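Local coordinates for protein ATP-dependent DNA helicase (Mycobacterium smegmatis, PDB 5V9X) that unwinds nucleic acid duplexes at the expense of ATP, tracking 3'-to-5' along a single DNA strand as an RNA:DNA helicase, at residues M173-A178 and L541-G546; V188-V193 and L207-L212; D462-H467 and E501-L506. All coordinates share one frame; numbering follows the deposited sequence.

How the interactions relate
All three contacts bury the residues that touch, and none has a hydrogen bond or salt bridge between its two segments; interaction 2 is wholly apolar, whereas in 1 and 3 a methyl also rests on an oxygen. Interaction 2 lies within the first helicase domain, packing strand 187-191 on helix 200-213. Interaction 3 lies in the winged-helix region, between helices 461-471 and 497-508. Interaction 1 bridges these regions and, unlike the others, touches the bound DNA, with polar bonds to nucleotides. Arg211 ties the set together: its NH2 probably bonds to Thr175 OG1 at 3.1 Å, while its NH1 packs 3.2 Å from ND1 of His467. Interactions 1 and 3 meet at Ser545 and Gln466.

Interaction 1 (M173-A178 and L541-G546); sequences MLTSAA and LAVTSG. With nucleotides of chain B.
Thr175, in the loop that follows helix 167-174, faces Val543 in the last turn of helix 538-543, both with their CB turned toward the opposite segment. CG1 of Val543 is the branch that does the touching, 3.9 Å from the carbonyl O of Thr175 and 4.2 Å from Thr175 CB. The Thr175 methyl CG2 makes a looser contact, 4.4 Å from CB of Ala542. The hydroxyl of Thr175 turns back to the preceding helix, bonded to the carbonyl O of Phe171, with NH2 of Arg211 a further partner.

The second Val543 branch is directed at DNA: with CG2 between the backbone N and the carbonyl carbon, it packs 3.5 Å from C1' of DG11 of chain B. Thr544 CG2 continues this surface to the base, 3.6 Å from C8 of the same nucleotide. Two bonds from the protein backbone to the DNA accompany the packing. Ala177 N donates to OP1 of DA13 of chain B (2.8 Å, N-H...O angle 151°), and Gly546 O accepts from N2 of DG9 of chain B at 3.2 Å. The arrangement is that of a single-strand DNA-binding surface shared by the DEAD/DEAH-box domain and the winged-helix region of an Lhr-type helicase.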
loop_
_atom_site.group_PDB
_atom_site.type_symbol
_atom_site.label_atom_id
_atom_site.label_comp_id
_atom_site.label_asym_id
_atom_site.label_seq_id
_atom_site.Cartn_x
_atom_site.Cartn_y
_atom_site.Cartn_z
ATOM N N MET A 173 20.735 9.111 4.680
ATOM C CA MET A 173 22.058 8.830 5.225
ATOM C C MET A 173 23.044 8.478 4.119
ATOM O O MET A 173 24.219 8.856 4.183
ATOM C CB MET A 173 21.972 7.704 6.250
ATOM C CG MET A 173 21.044 8.004 7.411
ATOM S SD MET A 173 21.093 6.714 8.659
ATOM C CE MET A 173 22.814 6.813 9.159
ATOM N N LEU A 174 22.586 7.751 3.099
ATOM C CA LEU A 174 23.448 7.416 1.972
ATOM C C LEU A 174 23.780 8.631 1.116
ATOM O O LEU A 174 24.727 8.576 0.323
ATOM C CB LEU A 174 22.787 6.338 1.114
ATOM C CG LEU A 174 22.647 4.970 1.777
ATOM C CD1 LEU A 174 21.669 4.102 1.004
ATOM C CD2 LEU A 174 24.003 4.295 1.881
ATOM N N THR A 175 23.027 9.718 1.255
ATOM C CA THR A 175 23.243 10.943 0.496
ATOM C C THR A 175 23.762 12.054 1.407
ATOM O O THR A 175 23.398 13.224 1.276
ATOM C CB THR A 175 21.956 11.359 -0.216
ATOM O OG1 THR A 175 21.323 10.193 -0.756
ATOM C CG2 THR A 175 22.249 12.321 -1.364
ATOM N N SER A 176 24.625 11.688 2.348
ATOM C CA SER A 176 25.214 12.638 3.282
ATOM C C SER A 176 26.434 11.981 3.909
ATOM O O SER A 176 26.767 10.832 3.609
ATOM C CB SER A 176 24.202 13.078 4.344
ATOM O OG SER A 176 23.673 11.962 5.040
ATOM N N ALA A 177 27.103 12.726 4.791
ATOM C CA ALA A 177 28.265 12.198 5.493
ATOM C C ALA A 177 27.910 11.084 6.470
ATOM O O ALA A 177 28.818 10.425 6.985
ATOM C CB ALA A 177 28.986 13.327 6.231
ATOM N N ALA A 178 26.620 10.856 6.729
ATOM C CA ALA A 178 26.212 9.790 7.634
ATOM C C ALA A 178 26.504 8.405 7.072
ATOM O O ALA A 178 26.568 7.440 7.843
ATOM C CB ALA A 178 24.721 9.914 7.954
ATOM N N LEU A 541 18.770 19.178 -3.040
ATOM C CA LEU A 541 17.612 18.828 -3.852
ATOM C C LEU A 541 17.174 17.390 -3.605
ATOM O O LEU A 541 15.973 17.107 -3.519
ATOM C CB LEU A 541 17.935 19.041 -5.328
ATOM C CG LEU A 541 16.911 18.471 -6.304
ATOM C CD1 LEU A 541 15.588 19.205 -6.182
ATOM C CD2 LEU A 541 17.446 18.559 -7.711
ATOM N N ALA A 542 18.132 16.468 -3.488
ATOM C CA ALA A 542 17.782 15.062 -3.312
ATOM C C ALA A 542 17.245 14.794 -1.912
ATOM O O ALA A 542 16.283 14.036 -1.746
ATOM C CB ALA A 542 18.995 14.178 -3.599
ATOM N N VAL A 543 17.848 15.404 -0.894
ATOM C CA VAL A 543 17.455 15.086 0.474
ATOM C C VAL A 543 16.118 15.728 0.836
ATOM O O VAL A 543 15.400 15.220 1.705
ATOM C CB VAL A 543 18.568 15.487 1.458
ATOM C CG1 VAL A 543 19.851 14.737 1.133
ATOM C CG2 VAL A 543 18.804 16.984 1.416
ATOM N N THR A 544 15.748 16.830 0.188
ATOM C CA THR A 544 14.442 17.438 0.397
ATOM C C THR A 544 13.389 16.916 -0.575
ATOM O O THR A 544 12.298 17.489 -0.658
ATOM C CB THR A 544 14.539 18.964 0.290
ATOM O OG1 THR A 544 15.063 19.329 -0.993
ATOM C CG2 THR A 544 15.440 19.518 1.386
ATOM N N SER A 545 13.688 15.835 -1.302
ATOM C CA SER A 545 12.747 15.307 -2.285
ATOM C C SER A 545 11.581 14.584 -1.627
ATOM O O SER A 545 10.457 14.628 -2.141
ATOM C CB SER A 545 13.463 14.355 -3.241
ATOM O OG SER A 545 13.749 13.122 -2.605
ATOM N N GLY A 546 11.823 13.908 -0.507
ATOM C CA GLY A 546 10.801 13.122 0.143
ATOM C C GLY A 546 10.714 11.681 -0.306
ATOM O O GLY A 546 9.907 10.926 0.249
ATOM P P DG B 11 13.478 14.784 7.362
ATOM O OP1 DG B 11 13.697 13.684 8.327
ATOM O OP2 DG B 11 12.908 16.075 7.806
ATOM O "O5'" DG B 11 14.852 15.111 6.628
ATOM C "C5'" DG B 11 14.900 16.122 5.643
ATOM C "C4'" DG B 11 16.292 16.216 5.065
ATOM O "O4'" DG B 11 16.417 17.434 4.302
ATOM C "C3'" DG B 11 17.411 16.229 6.104
ATOM O "O3'" DG B 11 18.339 15.201 5.814
ATOM C "C2'" DG B 11 18.036 17.624 5.982
ATOM C "C1'" DG B 11 17.656 18.040 4.568
ATOM N N9 DG B 11 17.486 19.478 4.407
ATOM C C8 DG B 11 18.220 20.320 3.605
ATOM N N7 DG B 11 17.825 21.562 3.660
ATOM C C5 DG B 11 16.758 21.540 4.550
ATOM C C6 DG B 11 15.929 22.591 5.007
ATOM O O6 DG B 11 15.975 23.791 4.707
ATOM N N1 DG B 11 14.968 22.135 5.906
ATOM C C2 DG B 11 14.827 20.827 6.311
ATOM N N2 DG B 11 13.840 20.575 7.184
ATOM N N3 DG B 11 15.596 19.834 5.889
ATOM C C4 DG B 11 16.536 20.263 5.014
ATOM P P DA B 13 25.864 16.541 5.193
ATOM O OP1 DA B 13 26.505 15.471 4.398
ATOM O OP2 DA B 13 25.797 16.421 6.665
ATOM O "O5'" DA B 13 26.570 17.928 4.851
ATOM C "C5'" DA B 13 26.168 18.655 3.700
ATOM C "C4'" DA B 13 26.556 20.116 3.821
ATOM O "O4'" DA B 13 25.583 20.813 4.644
ATOM C "C3'" DA B 13 27.913 20.368 4.469
ATOM O "O3'" DA B 13 28.539 21.477 3.849
ATOM C "C2'" DA B 13 27.545 20.668 5.919
ATOM C "C1'" DA B 13 26.231 21.409 5.749
ATOM N N9 DA B 13 25.354 21.299 6.906
ATOM C C8 DA B 13 25.421 20.368 7.905
ATOM N N7 DA B 13 24.493 20.509 8.822
ATOM C C5 DA B 13 23.768 21.608 8.393
ATOM C C6 DA B 13 22.646 22.272 8.926
ATOM N N6 DA B 13 22.042 21.902 10.061
ATOM N N1 DA B 13 22.170 23.337 8.248
ATOM C C2 DA B 13 22.778 23.704 7.113
ATOM N N3 DA B 13 23.834 23.158 6.515
ATOM C C4 DA B 13 24.285 22.105 7.213
ATOM P P DG B 9 4.667 6.358 8.392
ATOM O OP1 DG B 9 5.175 5.457 9.450
ATOM O OP2 DG B 9 3.703 7.431 8.727
ATOM O "O5'" DG B 9 5.908 7.026 7.652
ATOM C "C5'" DG B 9 6.834 6.205 6.954
ATOM C "C4'" DG B 9 7.809 7.050 6.159
ATOM O "O4'" DG B 9 7.124 7.641 5.027
ATOM C "C3'" DG B 9 8.439 8.202 6.934
ATOM O "O3'" DG B 9 9.810 8.316 6.595
ATOM C "C2'" DG B 9 7.638 9.420 6.476
ATOM C "C1'" DG B 9 7.268 9.045 5.047
ATOM N N9 DG B 9 6.007 9.631 4.604
ATOM C C8 DG B 9 4.769 9.450 5.172
ATOM N N7 DG B 9 3.818 10.096 4.559
ATOM C C5 DG B 9 4.462 10.744 3.516
ATOM C C6 DG B 9 3.939 11.591 2.514
ATOM O O6 DG B 9 2.765 11.949 2.348
ATOM N N1 DG B 9 4.932 12.039 1.647
ATOM C C2 DG B 9 6.264 11.706 1.737
ATOM N N2 DG B 9 7.074 12.236 0.806
ATOM N N3 DG B 9 6.768 10.909 2.674
ATOM C C4 DG B 9 5.810 10.468 3.527
#

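Interaction 2 (V188-V193 and L207-L212); sequences VIVDEV and LSLERL
Val188 and Val190 on one side, Leu209 and Leu212 on the other, join strand 187-191 to helix 200-213 in the first RecA-like domain of the helicase, whose core is a parallel sheet with helices packed against it. The short strand and helix segments run antiparallel, at 173°, with their axes 11.9 Å apart. That geometry fits the beta-alpha-beta crossover of such a domain, in which the helix returns along the sheet before the chain enters the adjacent parallel strand 221-226.

The apolar contacts make up the whole interface. Val188 divides its two methyls between the leucines: CG1, anti to the backbone N (chi1 170°), meets Leu209 CD2 at 3.9 Å, the two side chains slanting past each other, whereas CG2 reaches tip to tip for Leu212 CD2 at 3.7 Å. Leu209 uses its other methyl on Val190, where CD1 lies 4.2 Å from CG2, a looser approach. Alternate strand residues thus contribute to the interface, and Ile189 between them packs on Leu225 instead.

Backbone hydrogen bonds set the strand within its sheet: Val188 and Val190 pair with strand 221-226, and Ile189 with strand 100-103. In the helix, Arg211 N and Leu212 N donate to the carbonyls of Leu207 and Ser208.

The polar interactions lie beyond the apolar patch. Residues 191-194, Asp-Glu-Val-His, form the DEAD/DEAH-box motif, and Glu192 touches the bound ATP analogue. Glu210 forms a salt bridge with Arg222, while Asp191 OD2 bonds to the hydroxyl of Tyr102. The other Asp191 oxygen, OD1, takes a weak, bent bond from Glu192 N, at 2.8 Å with an N-H...O angle of 120°.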
loop_
_atom_site.group_PDB
_atom_site.type_symbol
_atom_site.label_atom_id
_atom_site.label_comp_id
_atom_site.label_asym_id
_atom_site.label_seq_id
_atom_site.Cartn_x
_atom_site.Cartn_y
_atom_site.Cartn_z
ATOM N N VAL A 188 21.373 -6.890 6.687
ATOM C CA VAL A 188 20.298 -5.963 6.355
ATOM C C VAL A 188 18.978 -6.710 6.474
ATOM O O VAL A 188 18.731 -7.666 5.728
ATOM C CB VAL A 188 20.456 -5.368 4.945
ATOM C CG1 VAL A 188 19.202 -4.603 4.555
ATOM C CG2 VAL A 188 21.671 -4.456 4.891
ATOM N N ILE A 189 18.134 -6.276 7.405
ATOM C CA ILE A 189 16.807 -6.846 7.601
ATOM C C ILE A 189 15.791 -5.910 6.964
ATOM O O ILE A 189 15.764 -4.711 7.270
ATOM C CB ILE A 189 16.502 -7.056 9.095
ATOM C CG1 ILE A 189 17.613 -7.870 9.762
ATOM C CG2 ILE A 189 15.154 -7.741 9.273
ATOM C CD1 ILE A 189 17.409 -8.072 11.249
ATOM N N VAL A 190 14.966 -6.446 6.072
ATOM C CA VAL A 190 13.894 -5.698 5.431
ATOM C C VAL A 190 12.588 -6.307 5.919
ATOM O O VAL A 190 12.111 -7.310 5.375
ATOM C CB VAL A 190 13.997 -5.725 3.903
ATOM C CG1 VAL A 190 12.816 -4.995 3.278
ATOM C CG2 VAL A 190 15.307 -5.098 3.451
ATOM N N ASP A 191 12.014 -5.705 6.956
ATOM C CA ASP A 191 10.772 -6.190 7.540
ATOM C C ASP A 191 9.583 -5.735 6.704
ATOM O O ASP A 191 9.592 -4.651 6.116
ATOM C CB ASP A 191 10.629 -5.683 8.971
ATOM C CG ASP A 191 9.788 -6.595 9.835
ATOM O OD1 ASP A 191 8.997 -7.385 9.279
ATOM O OD2 ASP A 191 9.919 -6.518 11.075
ATOM N N GLU A 192 8.554 -6.578 6.665
ATOM C CA GLU A 192 7.336 -6.310 5.901
ATOM C C GLU A 192 7.667 -5.991 4.444
ATOM O O GLU A 192 7.216 -4.994 3.878
ATOM C CB GLU A 192 6.522 -5.185 6.543
ATOM C CG GLU A 192 6.309 -5.341 8.041
ATOM C CD GLU A 192 5.573 -6.615 8.409
ATOM O OE1 GLU A 192 4.839 -7.160 7.553
ATOM O OE2 GLU A 192 5.728 -7.075 9.562
ATOM N N VAL A 193 8.470 -6.867 3.835
ATOM C CA VAL A 193 8.995 -6.613 2.498
ATOM C C VAL A 193 7.890 -6.564 1.447
ATOM O O VAL A 193 8.073 -5.955 0.385
ATOM C CB VAL A 193 10.060 -7.677 2.159
ATOM C CG1 VAL A 193 9.438 -9.062 2.112
ATOM C CG2 VAL A 193 10.773 -7.345 0.854
ATOM N N LEU A 207 17.359 0.451 -4.856
ATOM C CA LEU A 207 18.570 1.156 -5.262
ATOM C C LEU A 207 19.387 1.614 -4.059
ATOM O O LEU A 207 20.622 1.577 -4.100
ATOM C CB LEU A 207 18.215 2.345 -6.154
ATOM C CG LEU A 207 17.750 1.993 -7.567
ATOM C CD1 LEU A 207 17.446 3.251 -8.361
ATOM C CD2 LEU A 207 18.797 1.149 -8.278
ATOM N N SER A 208 18.721 2.058 -2.989
ATOM C CA SER A 208 19.437 2.414 -1.767
ATOM C C SER A 208 20.300 1.256 -1.282
ATOM O O SER A 208 21.463 1.450 -0.907
ATOM C CB SER A 208 18.449 2.834 -0.677
ATOM O OG SER A 208 17.847 4.081 -0.973
ATOM N N LEU A 209 19.750 0.038 -1.304
ATOM C CA LEU A 209 20.499 -1.123 -0.838
ATOM C C LEU A 209 21.688 -1.434 -1.742
ATOM O O LEU A 209 22.730 -1.887 -1.252
ATOM C CB LEU A 209 19.574 -2.335 -0.735
ATOM C CG LEU A 209 18.453 -2.233 0.304
ATOM C CD1 LEU A 209 17.593 -3.492 0.304
ATOM C CD2 LEU A 209 19.020 -1.961 1.694
ATOM N N GLU A 210 21.561 -1.206 -3.052
ATOM C CA GLU A 210 22.703 -1.418 -3.937
ATOM C C GLU A 210 23.767 -0.348 -3.727
ATOM O O GLU A 210 24.968 -0.637 -3.793
ATOM C CB GLU A 210 22.250 -1.448 -5.397
ATOM C CG GLU A 210 21.501 -2.711 -5.798
ATOM C CD GLU A 210 22.332 -3.975 -5.629
ATOM O OE1 GLU A 210 21.745 -5.036 -5.322
ATOM O OE2 GLU A 210 23.569 -3.912 -5.806
ATOM N N ARG A 211 23.346 0.894 -3.474
ATOM C CA ARG A 211 24.299 1.936 -3.107
ATOM C C ARG A 211 25.001 1.599 -1.797
ATOM O O ARG A 211 26.181 1.917 -1.614
ATOM C CB ARG A 211 23.592 3.285 -3.011
ATOM C CG ARG A 211 23.088 3.816 -4.342
ATOM C CD ARG A 211 22.209 5.040 -4.153
ATOM N NE ARG A 211 22.871 6.086 -3.379
ATOM C CZ ARG A 211 22.275 7.204 -2.978
ATOM N NH1 ARG A 211 21.002 7.422 -3.277
ATOM N NH2 ARG A 211 22.948 8.106 -2.276
ATOM N N LEU A 212 24.286 0.955 -0.870
ATOM C CA LEU A 212 24.919 0.467 0.351
ATOM C C LEU A 212 25.995 -0.564 0.034
ATOM O O LEU A 212 27.146 -0.431 0.468
ATOM C CB LEU A 212 23.865 -0.130 1.284
ATOM C CG LEU A 212 24.381 -0.801 2.563
ATOM C CD1 LEU A 212 24.950 0.228 3.530
ATOM C CD2 LEU A 212 23.286 -1.617 3.226
#

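Interaction 3 (D462-H467 and E501-L506); sequences DVLAQH and EATLDL
Thr503 has the largest area buried here, its side chain directed at helix 461-471 and meeting both Leu464 and Ala465. Its methyl makes the closest approach: chi1 of -64° sets OG1 beside the backbone N and thereby puts CG2 anti to it, where CG2 rests 3.7 Å from CB of Ala465 and 3.9 Å from CA of that residue. The CB bond of Ala465 points neither toward the other helix nor away from it. The small alanine side chain lets the backbones come near, with 6.4 Å between the CA atoms of Ala465 and Thr503.

Leu464 is second in buried area. Its methyl CD2 passes at a slant beside the hydroxyl of Thr503, 4.1 Å from OG1, a van der Waals contact. That hydroxyl bonds to the carbonyl O of Ala499 one turn earlier, which satisfies the polar atom within its own helix. The contact joins helices 461-471 and 497-508 by van der Waals packing, within the winged-helix region of this Lhr-type helicase.

Around Leu464 the apolar surface continues: Trp482 and Val486 of helix 479-488 and the loop residues Phe492 and Leu495 also touch its side chain.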
loop_
_atom_site.group_PDB
_atom_site.type_symbol
_atom_site.label_atom_id
_atom_site.label_comp_id
_atom_site.label_asym_id
_atom_site.label_seq_id
_atom_site.Cartn_x
_atom_site.Cartn_y
_atom_site.Cartn_z
ATOM N N ASP A 462 12.000 7.357 -13.327
ATOM C CA ASP A 462 12.016 8.509 -12.429
ATOM C C ASP A 462 12.723 8.176 -11.122
ATOM O O ASP A 462 13.469 9.006 -10.587
ATOM C CB ASP A 462 10.593 9.009 -12.174
ATOM C CG ASP A 462 9.677 7.936 -11.605
ATOM O OD1 ASP A 462 10.137 6.795 -11.386
ATOM O OD2 ASP A 462 8.488 8.244 -11.377
ATOM N N VAL A 463 12.509 6.965 -10.597
ATOM C CA VAL A 463 13.231 6.528 -9.404
ATOM C C VAL A 463 14.729 6.491 -9.675
ATOM O O VAL A 463 15.542 6.874 -8.822
ATOM C CB VAL A 463 12.704 5.159 -8.931
ATOM C CG1 VAL A 463 13.622 4.562 -7.872
ATOM C CG2 VAL A 463 11.287 5.293 -8.395
ATOM N N LEU A 464 15.118 6.034 -10.869
ATOM C CA LEU A 464 16.527 6.029 -11.250
ATOM C C LEU A 464 17.095 7.444 -11.279
ATOM O O LEU A 464 18.173 7.704 -10.732
ATOM C CB LEU A 464 16.692 5.357 -12.613
ATOM C CG LEU A 464 18.049 5.507 -13.308
ATOM C CD1 LEU A 464 19.141 4.791 -12.531
ATOM C CD2 LEU A 464 17.986 5.001 -14.742
ATOM N N ALA A 465 16.375 8.373 -11.916
ATOM C CA ALA A 465 16.859 9.745 -12.033
ATOM C C ALA A 465 17.101 10.370 -10.665
ATOM O O ALA A 465 18.090 11.086 -10.467
ATOM C CB ALA A 465 15.865 10.584 -12.837
ATOM N N GLN A 466 16.214 10.104 -9.704
ATOM C CA GLN A 466 16.382 10.665 -8.367
ATOM C C GLN A 466 17.646 10.131 -7.704
ATOM O O GLN A 466 18.455 10.903 -7.174
ATOM C CB GLN A 466 15.151 10.364 -7.511
ATOM C CG GLN A 466 15.260 10.873 -6.082
ATOM C CD GLN A 466 14.012 10.605 -5.263
ATOM O OE1 GLN A 466 14.092 10.193 -4.106
ATOM N NE2 GLN A 466 12.849 10.847 -5.861
ATOM N N HIS A 467 17.836 8.807 -7.725
ATOM C CA HIS A 467 19.054 8.228 -7.167
ATOM C C HIS A 467 20.288 8.731 -7.903
ATOM O O HIS A 467 21.343 8.933 -7.292
ATOM C CB HIS A 467 18.986 6.701 -7.215
ATOM C CG HIS A 467 18.300 6.085 -6.035
ATOM N ND1 HIS A 467 18.990 5.583 -4.952
ATOM C CD2 HIS A 467 16.988 5.890 -5.767
ATOM C CE1 HIS A 467 18.132 5.108 -4.066
ATOM N NE2 HIS A 467 16.910 5.282 -4.537
ATOM N N GLU A 501 21.199 5.924 -20.496
ATOM C CA GLU A 501 21.818 7.135 -21.023
ATOM C C GLU A 501 20.775 8.207 -21.310
ATOM O O GLU A 501 21.032 9.397 -21.110
ATOM C CB GLU A 501 22.619 6.816 -22.287
ATOM C CG GLU A 501 23.696 5.754 -22.107
ATOM C CD GLU A 501 24.804 6.176 -21.157
ATOM O OE1 GLU A 501 24.944 7.389 -20.888
ATOM O OE2 GLU A 501 25.540 5.287 -20.679
ATOM N N ALA A 502 19.589 7.800 -21.773
ATOM C CA ALA A 502 18.517 8.763 -22.004
ATOM C C ALA A 502 18.157 9.505 -20.721
ATOM O O ALA A 502 17.923 10.719 -20.743
ATOM C CB ALA A 502 17.288 8.060 -22.578
ATOM N N THR A 503 18.114 8.794 -19.594
ATOM C CA THR A 503 17.833 9.449 -18.321
ATOM C C THR A 503 18.960 10.400 -17.928
ATOM O O THR A 503 18.702 11.508 -17.443
ATOM C CB THR A 503 17.607 8.403 -17.228
ATOM O OG1 THR A 503 16.442 7.626 -17.539
ATOM C CG2 THR A 503 17.417 9.071 -15.876
ATOM N N LEU A 504 20.215 9.990 -18.139
ATOM C CA LEU A 504 21.339 10.857 -17.800
ATOM C C LEU A 504 21.351 12.110 -18.668
ATOM O O LEU A 504 21.722 13.193 -18.201
ATOM C CB LEU A 504 22.659 10.099 -17.948
ATOM C CG LEU A 504 22.842 8.797 -17.167
ATOM C CD1 LEU A 504 24.293 8.353 -17.230
ATOM C CD2 LEU A 504 22.392 8.954 -15.727
ATOM N N ASP A 505 20.953 11.981 -19.936
ATOM C CA ASP A 505 20.880 13.144 -20.815
ATOM C C ASP A 505 19.906 14.175 -20.269
ATOM O O ASP A 505 20.216 15.372 -20.207
ATOM C CB ASP A 505 20.460 12.720 -22.223
ATOM C CG ASP A 505 21.424 11.744 -22.847
ATOM O OD1 ASP A 505 22.599 11.725 -22.426
ATOM O OD2 ASP A 505 21.010 10.996 -23.757
ATOM N N LEU A 506 18.715 13.724 -19.874
ATOM C CA LEU A 506 17.709 14.637 -19.348
ATOM C C LEU A 506 18.206 15.334 -18.088
ATOM O O LEU A 506 18.007 16.543 -17.918
ATOM C CB LEU A 506 16.417 13.870 -19.077
ATOM C CG LEU A 506 15.197 14.652 -18.603
ATOM C CD1 LEU A 506 15.025 15.918 -19.422
ATOM C CD2 LEU A 506 13.970 13.767 -18.718
#